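Local coordinates for protein transcriptional regulator, LysR family (Vibrio cholerae, PDB 3SZP) that activates virulence gene expression in the cholera bacterium, probably by binding target promoters through its winged helix-turn-helix domain, at residues 83-95 against 272-284. Residues are numbered along the deposited sequence; the frame is centred on the assembly and turned at random.
Sequences TDECRGASGRIRI and DHQPEKVRLFIDF
Where the linker from the DNA-binding half enters the LysR substrate-binding domain, the loop at Cys86 wraps the N-terminus of helix 276-284, and strand 91-95 then crosses the helix, the two segment axes 8.7 Å apart at closest. Cys86 SG sits over the first turn, just beyond the N-cap residue Pro275, and accepts the N-H of Glu276 at 3.3 Å (160°). The N-H of Gly88 reaches the same sulfur at 3.4 Å, so two backbone donors grip it; with SG anti to its own backbone N (chi1 178°), the thiol is carried onto the helix end. Pro275 CB lies against Cys86 CB, and the carboxylate of Glu276 extends alongside Gly88.

A water bound to Lys277 N at 3.1 Å also lies by Gly88 O, at a distance too short to be trusted, so its bridge from loop to helix is tentative. The side chain of Lys277, otherwise extended, leaves its backbone with CG between N and the carbonyl carbon (chi1 66°). This sends it past Gly91, with CG on Ile93 CG2 at 3.7 Å, until NZ makes a weak bond to Arg92 O at 3.1 Å.

Further along, Ile93 CD1 meets Phe281 CG at 3.7 Å and Ile95 CD1 approaches CZ of the same ring at 3.5 Å, both obliquely. Val140 and Phe142 of the neighbouring strand also touch Phe281, while Phe113 of helix 102-116 meets its ring edge-to-face. Leu280 CD1 packs on Ala89 CB in the loop itself.

The polar bonds lie at the start of the helix, and mainly apolar packing follows along it: the thiol takes up a first-turn N-H, and the helix dipole would probably favour negative charge on that sulfur.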
loop_
_atom_site.group_PDB
_atom_site.type_symbol
_atom_site.label_atom_id
_atom_site.label_comp_id
_atom_site.label_asym_id
_atom_site.label_seq_id
_atom_site.Cartn_x
_atom_site.Cartn_y
_atom_site.Cartn_z
ATOM N N THR A 83 5.643 -0.708 40.929
ATOM C CA THR A 83 4.608 0.320 40.966
ATOM C C THR A 83 3.231 -0.270 41.260
ATOM O O THR A 83 2.255 0.463 41.434
ATOM C CB THR A 83 4.552 1.121 39.652
ATOM O OG1 THR A 83 3.827 0.379 38.666
ATOM C CG2 THR A 83 5.954 1.412 39.148
ATOM N N ASP A 84 3.155 -1.596 41.301
ATOM C CA ASP A 84 1.926 -2.279 41.679
ATOM C C ASP A 84 1.808 -2.307 43.200
ATOM O O ASP A 84 0.733 -2.545 43.749
ATOM C CB ASP A 84 1.890 -3.702 41.109
ATOM C CG ASP A 84 1.417 -3.743 39.661
ATOM O OD1 ASP A 84 1.475 -2.697 38.979
ATOM O OD2 ASP A 84 0.984 -4.822 39.201
ATOM N N GLU A 85 2.924 -2.043 43.872
ATOM C CA GLU A 85 2.971 -2.063 45.327
ATOM C C GLU A 85 2.369 -0.799 45.937
ATOM O O GLU A 85 2.620 0.314 45.472
ATOM C CB GLU A 85 4.407 -2.245 45.802
ATOM C CG GLU A 85 4.548 -2.365 47.303
ATOM C CD GLU A 85 5.963 -2.699 47.714
ATOM O OE1 GLU A 85 6.832 -2.772 46.814
ATOM O OE2 GLU A 85 6.203 -2.890 48.928
ATOM N N CYS A 86 1.589 -0.981 46.997
ATOM C CA CYS A 86 0.814 0.105 47.591
ATOM C C CYS A 86 1.661 1.101 48.392
ATOM O O CYS A 86 2.351 0.718 49.339
ATOM C CB CYS A 86 -0.285 -0.486 48.477
ATOM S SG CYS A 86 -1.281 0.733 49.313
ATOM N N ARG A 87 1.601 2.376 48.006
ATOM C CA ARG A 87 2.279 3.448 48.735
ATOM C C ARG A 87 1.261 4.340 49.439
ATOM O O ARG A 87 1.517 5.520 49.691
ATOM C CB ARG A 87 3.136 4.301 47.796
ATOM C CG ARG A 87 4.292 3.554 47.130
ATOM C CD ARG A 87 5.105 2.762 48.156
ATOM N NE ARG A 87 6.182 1.967 47.559
ATOM C CZ ARG A 87 6.036 1.152 46.516
ATOM N NH1 ARG A 87 4.853 1.015 45.928
ATOM N NH2 ARG A 87 7.077 0.469 46.055
ATOM N N GLY A 88 0.103 3.772 49.749
ATOM C CA GLY A 88 -0.974 4.535 50.350
ATOM C C GLY A 88 -1.711 5.360 49.311
ATOM O O GLY A 88 -1.868 4.936 48.167
ATOM N N ALA A 89 -2.142 6.553 49.712
ATOM C CA ALA A 89 -2.984 7.417 48.881
ATOM C C ALA A 89 -2.199 8.177 47.813
ATOM O O ALA A 89 -2.291 9.404 47.718
ATOM C CB ALA A 89 -3.780 8.383 49.748
ATOM N N SER A 90 -1.434 7.446 47.006
ATOM C CA SER A 90 -0.596 8.065 45.996
ATOM C C SER A 90 -0.313 7.046 44.909
ATOM O O SER A 90 -0.502 5.845 45.107
ATOM C CB SER A 90 0.713 8.573 46.603
ATOM O OG SER A 90 1.531 7.505 47.034
ATOM N N GLY A 91 0.142 7.536 43.762
ATOM C CA GLY A 91 0.349 6.704 42.595
ATOM C C GLY A 91 -0.610 7.035 41.460
ATOM O O GLY A 91 -1.522 7.857 41.595
ATOM N N ARG A 92 -0.397 6.382 40.326
ATOM C CA ARG A 92 -1.230 6.597 39.158
ATOM C C ARG A 92 -2.272 5.498 39.060
ATOM O O ARG A 92 -2.005 4.348 39.384
ATOM C CB ARG A 92 -0.371 6.607 37.897
ATOM C CG ARG A 92 -1.118 7.000 36.634
ATOM C CD ARG A 92 -0.505 6.318 35.414
ATOM N NE ARG A 92 -0.581 4.863 35.526
ATOM C CZ ARG A 92 0.044 4.014 34.718
ATOM N NH1 ARG A 92 0.802 4.468 33.723
ATOM N NH2 ARG A 92 -0.086 2.705 34.906
ATOM N N ILE A 93 -3.468 5.853 38.625
ATOM C CA ILE A 93 -4.465 4.840 38.336
ATOM C C ILE A 93 -4.929 4.960 36.883
ATOM O O ILE A 93 -5.050 6.056 36.330
ATOM C CB ILE A 93 -5.645 4.875 39.333
ATOM C CG1 ILE A 93 -6.576 6.048 39.066
ATOM C CG2 ILE A 93 -5.140 4.937 40.773
ATOM C CD1 ILE A 93 -7.638 6.211 40.152
ATOM N N ARG A 94 -5.168 3.819 36.259
ATOM C CA ARG A 94 -5.489 3.789 34.843
ATOM C C ARG A 94 -6.949 3.391 34.648
ATOM O O ARG A 94 -7.390 2.332 35.111
ATOM C CB ARG A 94 -4.555 2.815 34.140
ATOM C CG ARG A 94 -4.427 3.030 32.659
ATOM C CD ARG A 94 -3.240 2.227 32.105
ATOM N NE ARG A 94 -3.073 2.449 30.677
ATOM C CZ ARG A 94 -3.435 1.580 29.744
ATOM N NH1 ARG A 94 -3.986 0.425 30.098
ATOM N NH2 ARG A 94 -3.237 1.862 28.456
ATOM N N ILE A 95 -7.694 4.257 33.970
ATOM C CA ILE A 95 -9.125 4.097 33.804
ATOM C C ILE A 95 -9.508 4.098 32.326
ATOM O O ILE A 95 -8.994 4.916 31.551
ATOM C CB ILE A 95 -9.855 5.255 34.491
ATOM C CG1 ILE A 95 -9.469 5.309 35.964
ATOM C CG2 ILE A 95 -11.364 5.121 34.321
ATOM C CD1 ILE A 95 -10.006 6.516 36.679
ATOM N N ASP A 272 -9.581 -7.007 47.431
ATOM C CA ASP A 272 -8.552 -7.701 48.208
ATOM C C ASP A 272 -7.197 -7.707 47.505
ATOM O O ASP A 272 -6.157 -7.902 48.139
ATOM C CB ASP A 272 -8.970 -9.142 48.535
ATOM C CG ASP A 272 -10.046 -9.214 49.604
ATOM O OD1 ASP A 272 -10.309 -8.181 50.264
ATOM O OD2 ASP A 272 -10.623 -10.308 49.790
ATOM N N HIS A 273 -7.214 -7.497 46.193
ATOM C CA HIS A 273 -6.000 -7.534 45.387
ATOM C C HIS A 273 -5.696 -6.139 44.884
ATOM O O HIS A 273 -5.001 -5.955 43.886
ATOM C CB HIS A 273 -6.199 -8.475 44.205
ATOM C CG HIS A 273 -7.058 -9.656 44.528
ATOM N ND1 HIS A 273 -8.419 -9.668 44.308
ATOM C CD2 HIS A 273 -6.754 -10.853 45.083
ATOM C CE1 HIS A 273 -8.914 -10.830 44.700
ATOM N NE2 HIS A 273 -7.925 -11.566 45.174
ATOM N N GLN A 274 -6.217 -5.154 45.600
ATOM C CA GLN A 274 -6.252 -3.792 45.101
ATOM C C GLN A 274 -5.439 -2.885 46.020
ATOM O O GLN A 274 -5.609 -2.913 47.245
ATOM C CB GLN A 274 -7.709 -3.335 45.018
ATOM C CG GLN A 274 -8.022 -2.358 43.907
ATOM C CD GLN A 274 -7.801 -2.931 42.516
ATOM O OE1 GLN A 274 -6.693 -2.883 41.985
ATOM N NE2 GLN A 274 -8.865 -3.445 41.908
ATOM N N PRO A 275 -4.528 -2.091 45.435
ATOM C CA PRO A 275 -3.769 -1.148 46.261
ATOM C C PRO A 275 -4.697 -0.090 46.846
ATOM O O PRO A 275 -5.849 0.006 46.416
ATOM C CB PRO A 275 -2.796 -0.513 45.258
ATOM C CG PRO A 275 -3.438 -0.689 43.932
ATOM C CD PRO A 275 -4.165 -2.000 44.010
ATOM N N GLU A 276 -4.199 0.696 47.795
ATOM C CA GLU A 276 -5.018 1.703 48.462
ATOM C C GLU A 276 -5.540 2.764 47.491
ATOM O O GLU A 276 -6.695 3.179 47.576
ATOM C CB GLU A 276 -4.238 2.356 49.612
ATOM C CG GLU A 276 -5.083 3.245 50.512
ATOM C CD GLU A 276 -4.309 3.800 51.710
ATOM O OE1 GLU A 276 -3.489 3.060 52.312
ATOM O OE2 GLU A 276 -4.525 4.988 52.054
ATOM N N LYS A 277 -4.682 3.194 46.572
ATOM C CA LYS A 277 -5.027 4.252 45.626
ATOM C C LYS A 277 -6.265 3.879 44.817
ATOM O O LYS A 277 -7.125 4.723 44.565
ATOM C CB LYS A 277 -3.852 4.569 44.695
ATOM C CG LYS A 277 -3.482 3.438 43.748
ATOM C CD LYS A 277 -2.214 3.737 42.949
ATOM C CE LYS A 277 -1.888 2.581 42.014
ATOM N NZ LYS A 277 -0.500 2.628 41.475
ATOM N N VAL A 278 -6.364 2.610 44.427
ATOM C CA VAL A 278 -7.520 2.148 43.662
ATOM C C VAL A 278 -8.741 1.943 44.571
ATOM O O VAL A 278 -9.863 2.286 44.195
ATOM C CB VAL A 278 -7.194 0.865 42.872
ATOM C CG1 VAL A 278 -8.360 0.468 41.995
ATOM C CG2 VAL A 278 -5.925 1.066 42.023
ATOM N N ARG A 279 -8.517 1.402 45.767
ATOM C CA ARG A 279 -9.594 1.238 46.745
ATOM C C ARG A 279 -10.277 2.565 47.072
ATOM O O ARG A 279 -11.493 2.646 47.095
ATOM C CB ARG A 279 -9.086 0.588 48.040
ATOM C CG ARG A 279 -8.774 -0.898 47.925
ATOM C CD ARG A 279 -8.646 -1.560 49.309
ATOM N NE ARG A 279 -7.752 -0.818 50.199
ATOM C CZ ARG A 279 -6.496 -1.167 50.460
ATOM N NH1 ARG A 279 -5.981 -2.262 49.913
ATOM N NH2 ARG A 279 -5.756 -0.431 51.282
ATOM N N LEU A 280 -9.484 3.595 47.345
ATOM C CA LEU A 280 -10.011 4.931 47.587
ATOM C C LEU A 280 -10.871 5.413 46.409
ATOM O O LEU A 280 -11.967 5.957 46.587
ATOM C CB LEU A 280 -8.860 5.907 47.827
ATOM C CG LEU A 280 -8.091 5.746 49.140
ATOM C CD1 LEU A 280 -6.856 6.649 49.193
ATOM C CD2 LEU A 280 -8.999 6.006 50.327
ATOM N N PHE A 281 -10.370 5.214 45.200
ATOM C CA PHE A 281 -11.123 5.604 44.024
ATOM C C PHE A 281 -12.452 4.857 43.958
ATOM O O PHE A 281 -13.518 5.456 43.845
ATOM C CB PHE A 281 -10.312 5.366 42.748
ATOM C CG PHE A 281 -11.033 5.779 41.499
ATOM C CD1 PHE A 281 -11.106 7.119 41.136
ATOM C CD2 PHE A 281 -11.660 4.832 40.698
ATOM C CE1 PHE A 281 -11.787 7.505 39.979
ATOM C CE2 PHE A 281 -12.336 5.211 39.537
ATOM C CZ PHE A 281 -12.399 6.543 39.184
ATOM N N ILE A 282 -12.384 3.540 44.031
ATOM C CA ILE A 282 -13.583 2.720 43.984
ATOM C C ILE A 282 -14.616 3.162 45.031
ATOM O O ILE A 282 -15.795 3.350 44.707
ATOM C CB ILE A 282 -13.225 1.240 44.186
ATOM C CG1 ILE A 282 -12.415 0.725 42.996
ATOM C CG2 ILE A 282 -14.486 0.394 44.390
ATOM C CD1 ILE A 282 -11.881 -0.692 43.208
ATOM N N ASP A 283 -14.177 3.326 46.279
ATOM C CA ASP A 283 -15.064 3.773 47.351
ATOM C C ASP A 283 -15.602 5.173 47.079
ATOM O O ASP A 283 -16.729 5.508 47.451
ATOM C CB ASP A 283 -14.338 3.772 48.697
ATOM C CG ASP A 283 -14.215 2.379 49.300
ATOM O OD1 ASP A 283 -14.833 1.433 48.757
ATOM O OD2 ASP A 283 -13.519 2.235 50.339
ATOM N N PHE A 284 -14.787 6.004 46.448
ATOM C CA PHE A 284 -15.219 7.349 46.128
ATOM C C PHE A 284 -16.375 7.315 45.124
ATOM O O PHE A 284 -17.408 7.951 45.334
ATOM C CB PHE A 284 -14.064 8.166 45.572
ATOM C CG PHE A 284 -14.370 9.637 45.438
ATOM C CD1 PHE A 284 -14.220 10.490 46.525
ATOM C CD2 PHE A 284 -14.800 10.167 44.234
ATOM C CE1 PHE A 284 -14.487 11.847 46.405
ATOM C CE2 PHE A 284 -15.071 11.521 44.114
ATOM C CZ PHE A 284 -14.921 12.358 45.207
HETATM O O HOH W 1 1.718 1.994 43.894
HETATM O O HOH W 2 -1.589 2.869 46.756
#